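Local coordinates for protein biphenyl 2,3-Dioxygenase Beta Subunit (Sphingobium yanoikuyae, PDB 2GBW) that is the beta subunit of a ring-hydroxylating dioxygenase, an enzyme family that probably adds dioxygen to aromatic rings such as biphenyl, at residues Arg33-Gly38 / Gln80-Leu85; Met39-Ile44 / Lys143-Gly148. All coordinates share one frame; numbering follows the deposited sequence. Where two conformers were deposited one is given.

Contact 1 of 2, residues Arg33-Gly38 / Gln80-Leu85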
ATOM      1  N   ARG B  33       2.553 -34.698   2.487  1.00 41.66           N
ATOM      2  CA  ARG B  33       2.422 -36.106   2.156  1.00 42.60           C
ATOM      3  C   ARG B  33       1.324 -36.762   2.974  1.00 41.78           C
ATOM      4  O   ARG B  33       0.524 -37.527   2.467  1.00 42.75           O
ATOM      5  CB  ARG B  33       3.739 -36.816   2.410  1.00 41.62           C
ATOM      6  CG  ARG B  33       4.763 -36.591   1.341  1.00 45.27           C
ATOM      7  CD  ARG B  33       6.099 -37.110   1.781  1.00 46.87           C
ATOM      8  NE  ARG B  33       7.017 -37.269   0.664  1.00 49.24           N
ATOM      9  CZ  ARG B  33       8.333 -37.258   0.797  1.00 53.46           C
ATOM     10  NH1 ARG B  33       8.864 -37.092   1.994  1.00 54.54           N
ATOM     11  NH2 ARG B  33       9.114 -37.408  -0.259  1.00 54.07           N
ATOM     12  N   GLU B  34       1.317 -36.450   4.256  1.00 41.85           N
ATOM     13  CA  GLU B  34       0.275 -36.889   5.153  1.00 42.63           C
ATOM     14  C   GLU B  34      -1.103 -36.392   4.714  1.00 41.38           C
ATOM     15  O   GLU B  34      -2.082 -37.116   4.788  1.00 41.41           O
ATOM     16  CB  GLU B  34       0.616 -36.423   6.560  1.00 43.42           C
ATOM     17  CG  GLU B  34       1.840 -37.118   7.136  1.00 46.63           C
ATOM     18  CD  GLU B  34       3.145 -36.326   7.029  1.00 50.11           C
ATOM     19  OE1 GLU B  34       3.378 -35.612   6.026  1.00 43.90           O
ATOM     20  OE2 GLU B  34       3.958 -36.444   7.968  1.00 56.61           O
ATOM     21  N   TRP B  35      -1.159 -35.156   4.232  1.00 40.68           N
ATOM     22  CA  TRP B  35      -2.370 -34.605   3.635  1.00 41.53           C
ATOM     23  C   TRP B  35      -2.835 -35.411   2.434  1.00 42.71           C
ATOM     24  O   TRP B  35      -3.979 -35.840   2.367  1.00 39.27           O
ATOM     25  CB  TRP B  35      -2.149 -33.140   3.241  1.00 40.40           C
ATOM     26  CG  TRP B  35      -3.273 -32.522   2.495  1.00 40.78           C
ATOM     27  CD1 TRP B  35      -4.496 -32.217   2.979  1.00 39.31           C
ATOM     28  CD2 TRP B  35      -3.270 -32.114   1.126  1.00 39.23           C
ATOM     29  NE1 TRP B  35      -5.267 -31.658   2.002  1.00 38.43           N
ATOM     30  CE2 TRP B  35      -4.534 -31.579   0.852  1.00 38.58           C
ATOM     31  CE3 TRP B  35      -2.317 -32.145   0.106  1.00 41.53           C
ATOM     32  CZ2 TRP B  35      -4.873 -31.077  -0.396  1.00 38.66           C
ATOM     33  CZ3 TRP B  35      -2.655 -31.650  -1.126  1.00 39.06           C
ATOM     34  CH2 TRP B  35      -3.918 -31.125  -1.370  1.00 40.83           C
ATOM     35  N   LEU B  36      -1.940 -35.591   1.472  1.00 43.64           N
ATOM     36  CA  LEU B  36      -2.275 -36.349   0.254  1.00 44.53           C
ATOM     37  C   LEU B  36      -2.790 -37.764   0.540  1.00 44.73           C
ATOM     38  O   LEU B  36      -3.728 -38.222  -0.115  1.00 45.09           O
ATOM     39  CB  LEU B  36      -1.064 -36.422  -0.663  1.00 46.30           C
ATOM     40  CG  LEU B  36      -1.303 -36.577  -2.165  1.00 45.46           C
ATOM     41  CD1 LEU B  36      -2.250 -35.489  -2.689  1.00 46.95           C
ATOM     42  CD2 LEU B  36       0.034 -36.567  -2.855  1.00 47.24           C
ATOM     43  N   GLN B  37      -2.159 -38.441   1.500  1.00 43.73           N
ATOM     44  CA  GLN B  37      -2.510 -39.823   1.892  1.00 44.52           C
ATOM     45  C   GLN B  37      -3.840 -39.906   2.599  1.00 43.79           C
ATOM     46  O   GLN B  37      -4.726 -40.622   2.157  1.00 45.39           O
ATOM     47  CB  GLN B  37      -1.442 -40.403   2.824  1.00 43.91           C
ATOM     48  CG  GLN B  37      -0.067 -40.418   2.225  1.00 48.93           C
ATOM     49  CD  GLN B  37       0.908 -41.365   2.928  1.00 49.02           C
ATOM     50  OE1 GLN B  37       0.493 -42.353   3.595  1.00 56.94           O
ATOM     51  NE2 GLN B  37       2.220 -41.086   2.768  1.00 55.96           N
ATOM     52  N   GLY B  38      -3.969 -39.133   3.679  1.00 42.83           N
ATOM     53  CA  GLY B  38      -5.081 -39.186   4.582  1.00 41.55           C
ATOM     54  C   GLY B  38      -6.280 -38.289   4.331  1.00 40.90           C
ATOM     55  O   GLY B  38      -7.353 -38.571   4.890  1.00 40.62           O
ATOM     56  N   GLN B  80       2.925 -34.763  -7.658  1.00 43.70           N
ATOM     57  CA  GLN B  80       4.047 -34.054  -8.295  1.00 44.16           C
ATOM     58  C   GLN B  80       4.203 -32.677  -7.682  1.00 43.33           C
ATOM     59  O   GLN B  80       5.292 -32.287  -7.313  1.00 43.05           O
ATOM     60  CB  GLN B  80       3.804 -33.983  -9.817  1.00 44.04           C
ATOM     61  CG  GLN B  80       4.861 -33.304 -10.636  1.00 47.22           C
ATOM     62  CD  GLN B  80       4.286 -32.728 -11.948  1.00 47.87           C
ATOM     63  OE1 GLN B  80       4.513 -31.582 -12.250  1.00 56.00           O
ATOM     64  NE2 GLN B  80       3.461 -33.512 -12.662  1.00 52.36           N
ATOM     65  N   ARG B  81       3.100 -31.942  -7.556  1.00 43.40           N
ATOM     66  CA  ARG B  81       3.164 -30.634  -6.915  1.00 44.29           C
ATOM     67  C   ARG B  81       3.675 -30.717  -5.480  1.00 44.73           C
ATOM     68  O   ARG B  81       4.432 -29.895  -5.066  1.00 43.08           O
ATOM     69  CB  ARG B  81       1.790 -29.987  -6.931  1.00 44.09           C
ATOM     70  CG  ARG B  81       1.421 -29.388  -8.303  1.00 42.02           C
ATOM     71  CD  ARG B  81       0.020 -28.827  -8.239  1.00 42.25           C
ATOM     72  NE  ARG B  81      -0.370 -28.030  -9.414  1.00 40.95           N
ATOM     73  CZ  ARG B  81       0.137 -26.821  -9.700  1.00 43.55           C
ATOM     74  NH1 ARG B  81       1.016 -26.268  -8.910  1.00 41.68           N
ATOM     75  NH2 ARG B  81      -0.283 -26.162 -10.772  1.00 43.07           N
ATOM     76  N   VAL B  82       3.183 -31.689  -4.714  1.00 47.35           N
ATOM     77  CA  VAL B  82       3.591 -31.858  -3.303  1.00 49.45           C
ATOM     78  C   VAL B  82       5.105 -32.081  -3.123  1.00 51.99           C
ATOM     79  O   VAL B  82       5.710 -31.495  -2.238  1.00 52.00           O
ATOM     80  CB  VAL B  82       2.743 -32.937  -2.605  1.00 49.87           C
ATOM     81  CG1 VAL B  82       3.483 -33.565  -1.416  1.00 46.80           C
ATOM     82  CG2 VAL B  82       1.376 -32.299  -2.211  1.00 47.47           C
ATOM     83  N   GLU B  83       5.723 -32.870  -3.991  1.00 55.36           N
ATOM     84  CA  GLU B  83       7.179 -33.115  -3.898  1.00 57.03           C
ATOM     85  C   GLU B  83       8.085 -31.912  -4.165  1.00 59.13           C
ATOM     86  O   GLU B  83       9.138 -31.787  -3.538  1.00 60.37           O
ATOM     87  CB  GLU B  83       7.586 -34.287  -4.766  1.00 57.79           C
ATOM     88  CG  GLU B  83       6.859 -35.584  -4.394  1.00 59.28           C
ATOM     89  CD  GLU B  83       7.083 -36.046  -2.928  1.00 63.87           C
ATOM     90  OE1 GLU B  83       8.067 -35.595  -2.290  1.00 65.33           O
ATOM     91  OE2 GLU B  83       6.274 -36.865  -2.416  1.00 62.27           O
ATOM     92  N   ARG B  84       7.698 -31.010  -5.052  1.00 60.49           N
ATOM     93  CA  ARG B  84       8.470 -29.777  -5.225  1.00 61.14           C
ATOM     94  C   ARG B  84       8.835 -29.214  -3.855  1.00 63.24           C
ATOM     95  O   ARG B  84       9.930 -28.675  -3.663  1.00 64.04           O
ATOM     96  CB  ARG B  84       7.683 -28.719  -6.000  1.00 61.06           C
ATOM     97  CG  ARG B  84       8.449 -27.386  -6.215  1.00 60.89           C
ATOM     98  CD  ARG B  84       7.634 -26.374  -6.993  1.00 58.72           C
ATOM     99  NE  ARG B  84       8.275 -25.054  -6.955  1.00 57.24           N
ATOM    100  CZ  ARG B  84       7.995 -24.064  -6.102  1.00 55.54           C
ATOM    101  NH1 ARG B  84       7.046 -24.188  -5.189  1.00 58.20           N
ATOM    102  NH2 ARG B  84       8.678 -22.917  -6.157  1.00 52.35           N
ATOM    103  N   LEU B  85       7.941 -29.367  -2.878  1.00 63.76           N
ATOM    104  CA  LEU B  85       8.241 -28.841  -1.562  1.00 64.56           C
ATOM    105  C   LEU B  85       9.075 -29.836  -0.705  1.00 65.12           C
ATOM    106  O   LEU B  85       9.402 -29.513   0.434  1.00 65.38           O
ATOM    107  CB  LEU B  85       6.960 -28.380  -0.870  1.00 64.98           C
ATOM    108  CG  LEU B  85       6.054 -27.443  -1.683  1.00 66.07           C
ATOM    109  CD1 LEU B  85       4.602 -27.568  -1.210  1.00 68.92           C
ATOM    110  CD2 LEU B  85       6.539 -25.982  -1.630  1.00 66.88           C
TER

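Contact 2 of 2, residues Met39-Ile44 / Lys143-Gly148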
ATOM      1  N   MET B  39      -6.126 -37.209   3.550  1.00 39.31           N
ATOM      2  CA  MET B  39      -7.224 -36.263   3.363  0.50 39.92           C
ATOM      3  C   MET B  39      -7.703 -36.107   1.917  1.00 39.31           C
ATOM      4  O   MET B  39      -8.733 -35.489   1.683  1.00 39.70           O
ATOM      5  CB  MET B  39      -6.864 -34.910   3.988  0.50 39.63           C
ATOM      6  CG  MET B  39      -6.408 -35.028   5.451  0.50 40.65           C
ATOM      7  SD  MET B  39      -6.142 -33.493   6.399  0.50 40.50           S
ATOM      8  CE  MET B  39      -4.468 -32.991   6.007  0.50 44.00           C
ATOM      9  N   VAL B  40      -6.992 -36.683   0.964  1.00 38.89           N
ATOM     10  CA  VAL B  40      -7.313 -36.527  -0.460  1.00 39.18           C
ATOM     11  C   VAL B  40      -7.533 -37.878  -1.098  1.00 39.87           C
ATOM     12  O   VAL B  40      -6.730 -38.782  -0.923  1.00 41.19           O
ATOM     13  CB  VAL B  40      -6.175 -35.780  -1.223  1.00 37.94           C
ATOM     14  CG1 VAL B  40      -6.494 -35.644  -2.742  1.00 38.56           C
ATOM     15  CG2 VAL B  40      -5.891 -34.398  -0.600  1.00 38.58           C
ATOM     16  N   ALA B  41      -8.669 -38.020  -1.781  1.00 39.86           N
ATOM     17  CA  ALA B  41      -9.067 -39.265  -2.411  1.00 40.09           C
ATOM     18  C   ALA B  41      -8.297 -39.446  -3.704  1.00 39.63           C
ATOM     19  O   ALA B  41      -7.899 -38.480  -4.344  1.00 37.26           O
ATOM     20  CB  ALA B  41     -10.566 -39.228  -2.715  1.00 39.28           C
ATOM     21  N   GLU B  42      -8.099 -40.696  -4.111  1.00 40.79           N
ATOM     22  CA  GLU B  42      -7.333 -40.977  -5.319  1.00 42.17           C
ATOM     23  C   GLU B  42      -8.028 -40.554  -6.623  1.00 40.78           C
ATOM     24  O   GLU B  42      -7.388 -40.422  -7.635  1.00 41.02           O
ATOM     25  CB  GLU B  42      -6.978 -42.461  -5.354  1.00 43.10           C
ATOM     26  CG  GLU B  42      -5.880 -42.821  -4.342  1.00 46.36           C
ATOM     27  CD  GLU B  42      -5.076 -44.059  -4.744  1.00 46.76           C
ATOM     28  OE1 GLU B  42      -5.658 -45.186  -4.776  1.00 55.64           O
ATOM     29  OE2 GLU B  42      -3.858 -43.885  -5.016  1.00 55.44           O
ATOM     30  N   ASP B  43      -9.343 -40.338  -6.591  1.00 40.51           N
ATOM     31  CA  ASP B  43     -10.076 -39.854  -7.770  1.00 40.62           C
ATOM     32  C   ASP B  43     -10.284 -38.340  -7.764  1.00 40.46           C
ATOM     33  O   ASP B  43     -11.166 -37.819  -8.453  1.00 40.98           O
ATOM     34  CB  ASP B  43     -11.435 -40.567  -7.870  1.00 39.93           C
ATOM     35  CG  ASP B  43     -12.298 -40.411  -6.628  1.00 42.73           C
ATOM     36  OD1 ASP B  43     -11.790 -40.681  -5.508  1.00 45.28           O
ATOM     37  OD2 ASP B  43     -13.524 -40.102  -6.787  1.00 43.71           O
ATOM     38  N   ILE B  44      -9.443 -37.646  -7.006  1.00 39.73           N
ATOM     39  CA  ILE B  44      -9.493 -36.201  -6.846  1.00 39.59           C
ATOM     40  C   ILE B  44      -9.438 -35.469  -8.183  1.00 39.32           C
ATOM     41  O   ILE B  44      -8.746 -35.886  -9.084  1.00 39.33           O
ATOM     42  CB  ILE B  44      -8.306 -35.692  -5.915  1.00 39.96           C
ATOM     43  CG1 ILE B  44      -8.400 -34.189  -5.660  1.00 40.74           C
ATOM     44  CG2 ILE B  44      -6.925 -36.030  -6.464  1.00 40.21           C
ATOM     45  CD1 ILE B  44      -9.623 -33.744  -4.978  1.00 40.71           C
ATOM     46  N   LYS B 143     -16.590 -31.629  -2.847  1.00 38.88           N
ATOM     47  CA  LYS B 143     -17.343 -32.850  -2.612  1.00 40.48           C
ATOM     48  C   LYS B 143     -16.441 -33.708  -1.754  1.00 40.44           C
ATOM     49  O   LYS B 143     -15.282 -33.972  -2.130  1.00 40.93           O
ATOM     50  CB  LYS B 143     -17.627 -33.602  -3.894  1.00 41.27           C
ATOM     51  CG  LYS B 143     -18.424 -32.831  -4.970  1.00 43.64           C
ATOM     52  CD  LYS B 143     -19.428 -33.756  -5.678  1.00 45.53           C
ATOM     53  CE  LYS B 143     -20.647 -34.085  -4.796  1.00 48.01           C
ATOM     54  NZ  LYS B 143     -21.338 -35.397  -5.067  1.00 51.43           N
ATOM     55  N   LEU B 144     -16.938 -34.107  -0.593  1.00 40.49           N
ATOM     56  CA  LEU B 144     -16.219 -35.001   0.314  1.00 40.58           C
ATOM     57  C   LEU B 144     -16.942 -36.323   0.428  1.00 40.97           C
ATOM     58  O   LEU B 144     -18.167 -36.389   0.256  1.00 41.33           O
ATOM     59  CB  LEU B 144     -16.188 -34.415   1.713  1.00 40.50           C
ATOM     60  CG  LEU B 144     -15.640 -33.003   1.964  1.00 39.70           C
ATOM     61  CD1 LEU B 144     -15.732 -32.767   3.447  1.00 36.74           C
ATOM     62  CD2 LEU B 144     -14.197 -32.805   1.514  1.00 37.86           C
ATOM     63  N   ARG B 145     -16.207 -37.382   0.738  1.00 40.48           N
ATOM     64  CA  ARG B 145     -16.863 -38.604   1.208  1.00 42.02           C
ATOM     65  C   ARG B 145     -16.233 -39.061   2.504  1.00 43.10           C
ATOM     66  O   ARG B 145     -15.088 -38.751   2.820  1.00 41.04           O
ATOM     67  CB  ARG B 145     -16.790 -39.723   0.182  1.00 42.63           C
ATOM     68  CG  ARG B 145     -15.365 -40.105  -0.180  1.00 43.25           C
ATOM     69  CD  ARG B 145     -15.329 -41.433  -0.957  1.00 40.66           C
ATOM     70  NE  ARG B 145     -15.701 -41.205  -2.350  1.00 37.88           N
ATOM     71  CZ  ARG B 145     -14.864 -40.905  -3.344  1.00 39.53           C
ATOM     72  NH1 ARG B 145     -13.548 -40.803  -3.145  1.00 40.53           N
ATOM     73  NH2 ARG B 145     -15.350 -40.702  -4.561  1.00 40.59           N
ATOM     74  N   ARG B 146     -17.021 -39.809   3.251  1.00 44.51           N
ATOM     75  CA  ARG B 146     -16.585 -40.418   4.485  1.00 48.09           C
ATOM     76  C   ARG B 146     -15.505 -41.449   4.204  1.00 48.99           C
ATOM     77  O   ARG B 146     -15.605 -42.230   3.263  1.00 48.14           O
ATOM     78  CB  ARG B 146     -17.765 -41.083   5.186  1.00 48.70           C
ATOM     79  CG  ARG B 146     -18.596 -40.109   6.015  1.00 51.02           C
ATOM     80  CD  ARG B 146     -19.845 -39.624   5.265  1.00 55.06           C
ATOM     81  NE  ARG B 146     -20.713 -38.788   6.115  1.00 55.20           N
ATOM     82  CZ  ARG B 146     -21.866 -38.247   5.723  1.00 54.67           C
ATOM     83  NH1 ARG B 146     -22.334 -38.464   4.496  1.00 55.14           N
ATOM     84  NH2 ARG B 146     -22.554 -37.484   6.564  1.00 55.55           N
ATOM     85  N   ASP B 147     -14.455 -41.403   5.013  1.00 50.34           N
ATOM     86  CA  ASP B 147     -13.352 -42.326   4.903  1.00 51.07           C
ATOM     87  C   ASP B 147     -12.911 -42.699   6.319  1.00 51.82           C
ATOM     88  O   ASP B 147     -12.291 -41.909   7.021  1.00 52.05           O
ATOM     89  CB  ASP B 147     -12.219 -41.681   4.106  1.00 51.85           C
ATOM     90  CG  ASP B 147     -11.125 -42.675   3.773  1.00 53.77           C
ATOM     91  OD1 ASP B 147     -11.313 -43.510   2.842  1.00 54.72           O
ATOM     92  OD2 ASP B 147     -10.090 -42.627   4.480  1.00 62.71           O
ATOM     93  N   GLY B 148     -13.292 -43.894   6.755  1.00 52.49           N
ATOM     94  CA  GLY B 148     -13.047 -44.328   8.133  1.00 52.63           C
ATOM     95  C   GLY B 148     -13.814 -43.459   9.114  1.00 53.13           C
ATOM     96  O   GLY B 148     -15.033 -43.299   8.994  1.00 53.56           O
TER

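Contact 1 of 2, residues Arg33-Gly38 / Gln80-Leu85
Arg33 and Glu83 join two nearly antiparallel helices by a salt bridge on the exposed side of the interface. NE of Arg33 donates over 3.2 Å to OE2 of Glu83, which takes the bond on its syn lone pair and lies near the guanidinium plane, while NH2 of Arg33 stands 2.9 Å from OE1 of Glu83. The two planes are turned 45° apart, so the carboxylate meets the guanidinium as a twisted pair, and the side chains cross at about a right angle. Arg33 reaches out with its chain extended from CG to NE; Glu83 folds back at chi2 (-59°), which carries its carboxylate to the neighbouring helix. Beneath the charges, Val82 points into the interface and splits its branches. With chi1 at 155°, CG1 swings away from the backbone N to lie 4.3 Å from CG of Arg33, which leaves CG2 to touch the edge of the Trp35 ring, 4.2 Å from CZ3. Were Glu83 an alanine, the Arg33 guanidinium would lose its carboxylate mate on helix 75-84 and is likely to be freer to turn.

A second shell positions these groups. Tyr86 makes a cation-pi contact with Arg33 and its hydroxyl is hydrogen-bonded to the backbone N of Arg33, whereas Ser87 gives OE1 of Glu83 a weak hydrogen bond. NE1 of Trp35 is hydrogen-bonded to OE2 of Glu23, and Phe27 meets the indole edge-to-face. On the other side of helix 75-84, Arg84 forms a salt bridge with an acidic side chain of another chain. The axes of the short segments 33-38 and 80-84 come within 10.5 Å: antiparallel helix packing, apolar inside, with an ion pair toward solvent, between helices 32-38 and 75-84 of the NTF2-like alpha-plus-beta fold of dioxygenase beta subunits.

Contact 2 of 2, residues Met39-Ile44 / Lys143-Gly148
NH2 of Arg145 donates to OD2 of Asp43 over 2.9 Å in an almost straight bond (N-H...O 178°). Alongside it, NH1 of Arg145 donates to OD1 of Asp43, also 2.9 Å away. The guanidinium therefore grips the carboxylate end-on with its two terminal nitrogens, one to each oxygen, and both oxygens offer their syn lone pairs. Carboxylate and guanidinium are nearly coplanar, 22° apart, and CG of Asp43 lies in the guanidinium plane at its edge; two bonds in this geometry restrain both flat groups against rotation. The side chains approach from opposite directions. Arg145 bends at chi3 (79°), turning its guanidinium out of the line of the extended first part of the chain and toward the turn that carries Asp43. Ala41 completes the meeting: its CB lies 3.4 Å from NH1 of Arg145, near the guanidinium plane, a methyl beyond the NH1 end of the group, beside the bond to OD1 of Asp43.

Asp43 is presented by a type I beta turn from Ala41 to Ile44, closed by the backbone bond from Ile44 N to Ala41 O at 3.2 Å. Between the two segments runs strand 150-160. Its Phe154 makes a cation-pi contact with Arg145 and touches the side chains of Ala41 and Asp43, and backbone bonds tie Ala41 to Val153. Arg155 adds a long, weak ion pair to OD2 of Asp43, so a second positive charge would be expected to favour the ionised carboxylate. Asp43 lies two residues before His45, which binds zinc in this protein, though none is bound to this chain here. Here a bidentate arginine-aspartate salt bridge spans an intervening strand, linking a beta turn ahead of strand 44-49 to strand 132-147 of the curved sheet in an NTF2-like fold.

Overall arrangement
Contacts 1 and 2 lie about 15 Å apart, centre to centre, each about 13 Å from the centre of the chain. Segments 33-38 and 39-44 are consecutive, so helix 32-38 leads straight into the short strand 40-41 and the turn beyond it; their partners follow as 80-85 and then 143-148, and the two connections alternate along the chain. Trp35 CE2 of contact 1 packs 3.4 Å from Val40 CG2 of contact 2. Contact 1 joins helix to helix, contact 2 joins the continuing chain to strand 132-147. Together they tie one short region to both the helical layer and the mixed sheet of the NTF2-like subunit.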